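Local coordinates for putative oxidoreductase (Klebsiella pneumoniae subsp. pneumoniae MGH 78578, PDB 3E82), which probably acts as an NAD(P)-dependent oxidoreductase of the Gfo/Idh/MocA family, although its substrate is not known, at residues Asn5-Ile10 and Gly32-Phe37; Arg119-Phe124 and Val318-Ala323; Lys252-Gln257 and Gln275-Leu280. All coordinates share one frame; numbering follows the deposited sequence.

Contact 1: Asn5-Ile10 and Gly32-Phe37; sequences NNTINI and GLNLAF
The first beta-alpha-beta unit of the Rossmann fold pairs its two strands here, Ile-8, Asn-9 and Ile-10 running parallel to Leu-33, Asn-34 and Leu-35. Ile-8 N gives a nearly straight bond to Gly-32 O (2.9 Å, 173°). Ile-8 O takes Asn-34 N in turn, and Asn-34 O accepts from Ile-10 N at 2.8 Å. Ile-10 O then receives two donors in its carbonyl plane, Ala-36 N and Phe-37 N.

On one face the two asparagine amides stand almost perpendicular, 85° apart. With CG of Asn-34 anti to the backbone N (chi1 170°), ND2 reaches Asn-9 OD1 at 2.9 Å from above the carbonyl plane. Thr-7 OG1 meets the same oxygen from the opposite face, at 2.8 Å; this hydroxyl also bonds Ser-4 OG, while Ser-4 O accepts from Asn-9 ND2. The other face is apolar: Leu-33 CD2 lies alongside Ile-8, 3.7 Å from its CB, and Ile-10 CD1 touches Leu-33 CB at 4.0 Å.

Ile-10, Leu-33 and Leu-35 pack under the connecting helix 17-28, Ile-8 and Leu-33 meet helix 300-310, and strand 70-73 flanks strand 8-13 on its other edge.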
# COMPACT_ATOMS: atom_id res chain seq x y z
N ASN B 5 -48.04 -14.92 14.47
CA ASN B 5 -48.39 -13.79 13.62
C ASN B 5 -47.66 -12.49 13.94
O ASN B 5 -47.57 -11.61 13.09
CB ASN B 5 -49.90 -13.54 13.70
CG ASN B 5 -50.45 -12.81 12.48
OD1 ASN B 5 -50.45 -13.34 11.37
ND2 ASN B 5 -50.91 -11.58 12.69
N ASN B 6 -47.13 -12.38 15.16
CA ASN B 6 -46.45 -11.16 15.57
C ASN B 6 -44.95 -11.12 15.25
O ASN B 6 -44.25 -10.18 15.63
CB ASN B 6 -46.66 -10.94 17.08
CG ASN B 6 -46.04 -12.03 17.92
OD1 ASN B 6 -45.89 -13.17 17.47
ND2 ASN B 6 -45.70 -11.70 19.16
N THR B 7 -44.47 -12.13 14.54
CA THR B 7 -43.06 -12.19 14.17
C THR B 7 -42.86 -12.00 12.67
O THR B 7 -43.81 -12.09 11.88
CB THR B 7 -42.42 -13.54 14.55
OG1 THR B 7 -43.23 -14.61 14.04
CG2 THR B 7 -42.30 -13.68 16.05
N ILE B 8 -41.62 -11.71 12.30
CA ILE B 8 -41.27 -11.55 10.90
C ILE B 8 -40.86 -12.96 10.48
O ILE B 8 -39.78 -13.45 10.85
CB ILE B 8 -40.10 -10.55 10.73
CG1 ILE B 8 -40.59 -9.14 11.09
CG2 ILE B 8 -39.59 -10.55 9.30
CD1 ILE B 8 -39.49 -8.08 11.10
N ASN B 9 -41.74 -13.63 9.75
CA ASN B 9 -41.47 -15.01 9.33
C ASN B 9 -40.59 -15.10 8.10
O ASN B 9 -40.91 -14.59 7.02
CB ASN B 9 -42.81 -15.73 9.17
CG ASN B 9 -43.64 -15.67 10.44
OD1 ASN B 9 -43.13 -15.89 11.55
ND2 ASN B 9 -44.93 -15.34 10.31
N ILE B 10 -39.45 -15.76 8.29
CA ILE B 10 -38.43 -15.90 7.26
C ILE B 10 -38.28 -17.27 6.61
O ILE B 10 -38.44 -18.31 7.24
CB ILE B 10 -37.05 -15.54 7.86
CG1 ILE B 10 -37.08 -14.11 8.43
CG2 ILE B 10 -35.97 -15.69 6.81
CD1 ILE B 10 -35.89 -13.81 9.35
N GLY B 32 -37.96 -11.40 17.52
CA GLY B 32 -38.83 -10.72 16.58
C GLY B 32 -38.75 -11.37 15.21
O GLY B 32 -39.65 -11.21 14.39
N LEU B 33 -37.66 -12.09 14.97
CA LEU B 33 -37.46 -12.78 13.71
C LEU B 33 -37.73 -14.27 13.92
O LEU B 33 -37.32 -14.84 14.92
CB LEU B 33 -36.03 -12.60 13.20
CG LEU B 33 -35.57 -11.18 12.90
CD1 LEU B 33 -34.19 -11.25 12.25
CD2 LEU B 33 -36.56 -10.49 11.95
N ASN B 34 -38.42 -14.89 12.98
CA ASN B 34 -38.71 -16.31 13.11
C ASN B 34 -38.33 -17.08 11.85
O ASN B 34 -38.93 -16.89 10.79
CB ASN B 34 -40.20 -16.48 13.45
CG ASN B 34 -40.67 -17.93 13.38
OD1 ASN B 34 -39.96 -18.85 13.80
ND2 ASN B 34 -41.87 -18.13 12.86
N LEU B 35 -37.32 -17.92 11.95
CA LEU B 35 -36.89 -18.75 10.83
C LEU B 35 -37.86 -19.93 10.79
O LEU B 35 -37.71 -20.90 11.53
CB LEU B 35 -35.46 -19.25 11.05
CG LEU B 35 -34.89 -20.17 9.97
CD1 LEU B 35 -35.06 -19.55 8.59
CD2 LEU B 35 -33.43 -20.44 10.26
N ALA B 36 -38.87 -19.83 9.92
CA ALA B 36 -39.90 -20.85 9.81
C ALA B 36 -39.72 -21.81 8.65
O ALA B 36 -40.22 -22.94 8.69
CB ALA B 36 -41.26 -20.18 9.71
N PHE B 37 -39.03 -21.36 7.61
CA PHE B 37 -38.82 -22.20 6.43
C PHE B 37 -37.36 -22.21 5.96
O PHE B 37 -36.65 -21.22 6.08
CB PHE B 37 -39.70 -21.72 5.27
CG PHE B 37 -41.17 -21.71 5.58
CD1 PHE B 37 -41.94 -22.86 5.45
CD2 PHE B 37 -41.78 -20.53 6.01
CE1 PHE B 37 -43.30 -22.85 5.74
CE2 PHE B 37 -43.14 -20.50 6.29
CZ PHE B 37 -43.91 -21.66 6.16

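Contact 2: Arg119-Phe124 and Val318-Ala323; sequences RLLSVF and VPPVEA
Ser-122 reaches across to Val-318 with its hydroxyl. Its CB lies 3.5 Å from Val-318 O, and a chi1 of -171° swings OG away from the serine's own backbone N, to donate to that carbonyl oxygen at 2.8 Å. The C=O...OG angle is 129°, with the donor tilted 23° from the carbonyl plane. OG also comes within 3.3 Å of Val-318 CB, so the hydroxyl sits against the valine side chain as well as its carbonyl. The same buried OG is also hydrogen-bonded to Tyr-302 OH, its strongest polar partner.

Strand 121-123 is an outermost strand of the parallel Rossmann sheet, and the 318-323 segment, which leads into helix 320-339, packs beside it although it lies nearly 200 residues later, in the range of the C-terminal alpha/beta family. Pro-320 turns its ring to the strand: CD comes 3.1 Å from Leu-121 O, an oxygen that takes its hydrogen bond from Asn-316 ND2, and CB meets Leu-121 CD2 at 4.1 Å. Three residues on, in the helix, Ala-323 CB presses on Val-123 CG2 at 3.5 Å, tighter than usual for two carbons. CG1 of Val-318 lies against Val-123 O, also at 3.5 Å. Helix 104-116 packs on Leu-121 and Pro-320 through Leu-110, Ala-114 and Ile-111, while Ile-306 of helix 300-310 touches Ser-122.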
# COMPACT_ATOMS: atom_id res chain seq x y z
N ARG B 119 -41.39 -2.96 -1.32
CA ARG B 119 -40.86 -3.94 -0.39
C ARG B 119 -39.39 -3.62 -0.10
O ARG B 119 -38.70 -3.03 -0.94
CB ARG B 119 -40.99 -5.35 -0.98
CG ARG B 119 -42.42 -5.90 -0.96
CD ARG B 119 -42.83 -6.27 0.45
NE ARG B 119 -44.27 -6.49 0.58
CZ ARG B 119 -44.90 -6.60 1.75
NH1 ARG B 119 -44.21 -6.54 2.88
NH2 ARG B 119 -46.22 -6.75 1.79
N LEU B 120 -38.91 -3.99 1.09
CA LEU B 120 -37.52 -3.76 1.44
C LEU B 120 -36.62 -4.77 0.75
O LEU B 120 -36.90 -5.97 0.73
CB LEU B 120 -37.30 -3.87 2.96
CG LEU B 120 -35.84 -3.68 3.45
CD1 LEU B 120 -35.85 -3.08 4.85
CD2 LEU B 120 -35.07 -5.01 3.42
N LEU B 121 -35.53 -4.27 0.17
CA LEU B 121 -34.54 -5.12 -0.49
C LEU B 121 -33.20 -4.71 0.11
O LEU B 121 -32.91 -3.52 0.22
CB LEU B 121 -34.50 -4.86 -2.00
CG LEU B 121 -33.30 -5.43 -2.77
CD1 LEU B 121 -33.26 -6.94 -2.66
CD2 LEU B 121 -33.39 -5.01 -4.22
N SER B 122 -32.40 -5.69 0.51
CA SER B 122 -31.09 -5.38 1.09
C SER B 122 -30.07 -6.44 0.68
O SER B 122 -30.43 -7.48 0.14
CB SER B 122 -31.21 -5.30 2.62
OG SER B 122 -30.01 -4.81 3.18
N VAL B 123 -28.79 -6.16 0.94
CA VAL B 123 -27.72 -7.09 0.60
C VAL B 123 -26.93 -7.31 1.89
O VAL B 123 -26.73 -6.38 2.67
CB VAL B 123 -26.80 -6.51 -0.50
CG1 VAL B 123 -25.68 -7.49 -0.81
CG2 VAL B 123 -27.62 -6.21 -1.75
N PHE B 124 -26.47 -8.55 2.09
CA PHE B 124 -25.76 -8.92 3.31
C PHE B 124 -24.35 -8.36 3.48
O PHE B 124 -23.37 -9.11 3.48
CB PHE B 124 -25.74 -10.46 3.44
CG PHE B 124 -25.41 -10.97 4.82
CD1 PHE B 124 -26.14 -10.56 5.94
CD2 PHE B 124 -24.39 -11.91 5.00
CE1 PHE B 124 -25.85 -11.09 7.22
CE2 PHE B 124 -24.10 -12.44 6.27
CZ PHE B 124 -24.83 -12.03 7.38
N VAL B 318 -29.13 -1.16 5.17
CA VAL B 318 -28.25 -1.37 4.02
C VAL B 318 -29.07 -1.28 2.75
O VAL B 318 -29.43 -2.30 2.16
CB VAL B 318 -27.57 -2.74 4.08
CG1 VAL B 318 -26.59 -2.89 2.90
CG2 VAL B 318 -26.86 -2.91 5.42
N PRO B 319 -29.40 -0.06 2.31
CA PRO B 319 -30.18 0.11 1.08
C PRO B 319 -29.43 -0.47 -0.12
O PRO B 319 -28.19 -0.41 -0.18
CB PRO B 319 -30.38 1.61 0.99
CG PRO B 319 -29.18 2.16 1.73
CD PRO B 319 -29.09 1.25 2.92
N PRO B 320 -30.16 -1.04 -1.08
CA PRO B 320 -29.55 -1.64 -2.26
C PRO B 320 -28.59 -0.75 -3.06
O PRO B 320 -27.63 -1.25 -3.65
CB PRO B 320 -30.75 -2.12 -3.08
CG PRO B 320 -31.89 -1.25 -2.62
CD PRO B 320 -31.64 -1.09 -1.15
N VAL B 321 -28.85 0.55 -3.08
CA VAL B 321 -27.98 1.46 -3.81
C VAL B 321 -26.55 1.47 -3.23
O VAL B 321 -25.58 1.75 -3.94
CB VAL B 321 -28.54 2.90 -3.80
CG1 VAL B 321 -28.48 3.50 -2.40
CG2 VAL B 321 -27.78 3.75 -4.80
N GLU B 322 -26.42 1.13 -1.95
CA GLU B 322 -25.11 1.09 -1.32
C GLU B 322 -24.38 -0.15 -1.79
O GLU B 322 -23.15 -0.16 -1.87
CB GLU B 322 -25.22 1.10 0.20
CG GLU B 322 -25.93 2.33 0.73
CD GLU B 322 -25.79 2.52 2.22
OE1 GLU B 322 -25.51 1.53 2.94
OE2 GLU B 322 -25.97 3.66 2.68
N ALA B 323 -25.13 -1.21 -2.10
CA ALA B 323 -24.52 -2.43 -2.59
C ALA B 323 -24.12 -2.17 -4.04
O ALA B 323 -23.11 -2.69 -4.52
CB ALA B 323 -25.51 -3.59 -2.52

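Contact 3: Lys252-Gln257 and Gln275-Leu280; sequences KARADQ and QDDDPL
Gln-275 meets the 252-257 segment through its carbonyl oxygen, which lies 3.4 Å from Gln-257 CG. Next, Asp-276 spreads its carboxylate between two cations. OD2 takes Lys-252 NZ on its syn side at 2.9 Å and also accepts from Ser-131 OG. OD1 is met by Arg-254 NH2 at 3.0 Å, nearly along the C-O axis, and by Asp-278 N from the opposite face, closing an Asx turn. A water lies close to OD1, Arg-254 NE and Ala-255 O, but its short contacts make a bridge doubtful.

These loops frame helix 258-263 between strands 248-252 and 280-284 of the mixed sheet; they run in nearly opposite directions, and a salt-bridge network joins them.

Asp-277 brings OD1 to the edge of the Arg-254 guanidinium, 2.6 Å from NH2, with the two planes nearly coplanar. In Asp-278, OD2 gathers Lys-252 NZ through its anti lone pair at 3.0 Å and Arg-254 N from above the carboxylate plane at 2.9 Å. NZ also donates to Arg-254 O at 2.7 Å. Beyond Pro-279, Leu-280 CD2 touches the aliphatic CD of Lys-252 at 4.2 Å.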
# COMPACT_ATOMS: atom_id res chain seq x y z
N LYS B 252 -4.65 -1.40 13.82
CA LYS B 252 -5.42 -2.50 14.40
C LYS B 252 -4.75 -3.69 13.75
O LYS B 252 -4.91 -3.95 12.56
CB LYS B 252 -6.90 -2.44 14.01
CG LYS B 252 -7.73 -3.61 14.58
CD LYS B 252 -7.70 -3.64 16.11
CE LYS B 252 -8.66 -4.67 16.71
NZ LYS B 252 -8.34 -6.08 16.29
N ALA B 253 -3.97 -4.41 14.54
CA ALA B 253 -3.23 -5.56 14.04
C ALA B 253 -4.07 -6.73 13.54
O ALA B 253 -3.97 -7.12 12.38
CB ALA B 253 -2.27 -6.04 15.12
N ARG B 254 -4.90 -7.26 14.43
CA ARG B 254 -5.72 -8.44 14.16
C ARG B 254 -7.14 -8.16 13.65
O ARG B 254 -7.71 -7.11 13.91
CB ARG B 254 -5.76 -9.29 15.43
CG ARG B 254 -6.33 -10.69 15.26
CD ARG B 254 -6.37 -11.45 16.60
NE ARG B 254 -7.09 -10.68 17.61
CZ ARG B 254 -7.20 -11.02 18.89
NH1 ARG B 254 -6.62 -12.12 19.35
NH2 ARG B 254 -7.87 -10.24 19.72
N ALA B 255 -7.70 -9.12 12.93
CA ALA B 255 -9.05 -8.99 12.39
C ALA B 255 -10.12 -9.46 13.37
O ALA B 255 -9.84 -10.19 14.31
CB ALA B 255 -9.17 -9.77 11.09
N ASP B 256 -11.35 -9.01 13.13
CA ASP B 256 -12.50 -9.39 13.93
C ASP B 256 -12.56 -10.93 13.95
O ASP B 256 -12.18 -11.57 12.97
CB ASP B 256 -13.77 -8.80 13.29
CG ASP B 256 -15.04 -9.34 13.89
OD1 ASP B 256 -15.62 -8.70 14.79
OD2 ASP B 256 -15.46 -10.43 13.46
N GLN B 257 -13.04 -11.52 15.05
CA GLN B 257 -13.10 -12.98 15.16
C GLN B 257 -14.49 -13.62 15.06
O GLN B 257 -14.63 -14.81 15.33
CB GLN B 257 -12.47 -13.45 16.48
CG GLN B 257 -13.26 -13.02 17.73
CD GLN B 257 -13.01 -13.90 18.95
OE1 GLN B 257 -13.29 -13.50 20.09
NE2 GLN B 257 -12.50 -15.12 18.74
N GLN B 275 -16.03 -10.51 20.93
CA GLN B 275 -15.04 -9.89 21.79
C GLN B 275 -13.72 -9.79 21.04
O GLN B 275 -13.38 -10.68 20.26
CB GLN B 275 -14.86 -10.69 23.08
CG GLN B 275 -16.04 -10.55 24.03
CD GLN B 275 -16.23 -9.11 24.50
OE1 GLN B 275 -17.35 -8.65 24.72
NE2 GLN B 275 -15.12 -8.40 24.66
N ASP B 276 -12.99 -8.71 21.28
CA ASP B 276 -11.72 -8.49 20.62
C ASP B 276 -10.72 -7.91 21.62
O ASP B 276 -10.74 -6.71 21.90
CB ASP B 276 -11.90 -7.54 19.45
CG ASP B 276 -10.72 -7.54 18.50
OD1 ASP B 276 -9.63 -7.98 18.91
OD2 ASP B 276 -10.89 -7.08 17.35
N ASP B 277 -9.83 -8.75 22.13
CA ASP B 277 -8.84 -8.30 23.10
C ASP B 277 -7.53 -7.82 22.45
O ASP B 277 -6.50 -7.73 23.10
CB ASP B 277 -8.56 -9.40 24.12
CG ASP B 277 -7.93 -10.63 23.51
OD1 ASP B 277 -7.92 -10.74 22.26
OD2 ASP B 277 -7.44 -11.49 24.27
N ASP B 278 -7.60 -7.52 21.15
CA ASP B 278 -6.45 -6.99 20.42
C ASP B 278 -6.78 -5.51 20.37
O ASP B 278 -7.69 -5.09 19.67
CB ASP B 278 -6.37 -7.56 19.00
CG ASP B 278 -5.24 -6.94 18.19
OD1 ASP B 278 -4.06 -7.08 18.60
OD2 ASP B 278 -5.51 -6.31 17.14
N PRO B 279 -6.05 -4.70 21.14
CA PRO B 279 -6.32 -3.27 21.16
C PRO B 279 -5.89 -2.45 19.96
O PRO B 279 -5.10 -2.89 19.13
CB PRO B 279 -5.59 -2.82 22.42
CG PRO B 279 -4.35 -3.64 22.35
CD PRO B 279 -4.87 -5.02 21.97
N LEU B 280 -6.46 -1.26 19.89
CA LEU B 280 -6.12 -0.32 18.85
C LEU B 280 -4.84 0.31 19.39
O LEU B 280 -4.76 0.64 20.58
CB LEU B 280 -7.22 0.74 18.74
CG LEU B 280 -8.60 0.25 18.28
CD1 LEU B 280 -9.69 1.02 19.01
CD2 LEU B 280 -8.72 0.42 16.76
O HOH W 1 -8.94 -9.38 16.53
O HOH W 2 -13.90 -9.81 17.05

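In the fold
Contacts 1 and 2 both reach the parallel Rossmann sheet, their centres about 20 Å apart, but use it differently. Contact 1 joins two neighbouring strands by a ladder of backbone bonds, whereas contact 2 sets the far edge strand against the start of helix 320-339. Contact 2 is buried, aliphatic groups packing on carbons and carbonyl oxygens, with one hydroxyl bond across it; contact 1 is partly buried, with one polar and one apolar face. Helix 300-310 touches both. Contact 3 belongs to the other, mixed sheet, on the opposite side of the chain's centre from contact 2, and several of its residues are exposed. There charged side chains in a salt-bridge network replace strand pairing between two loops.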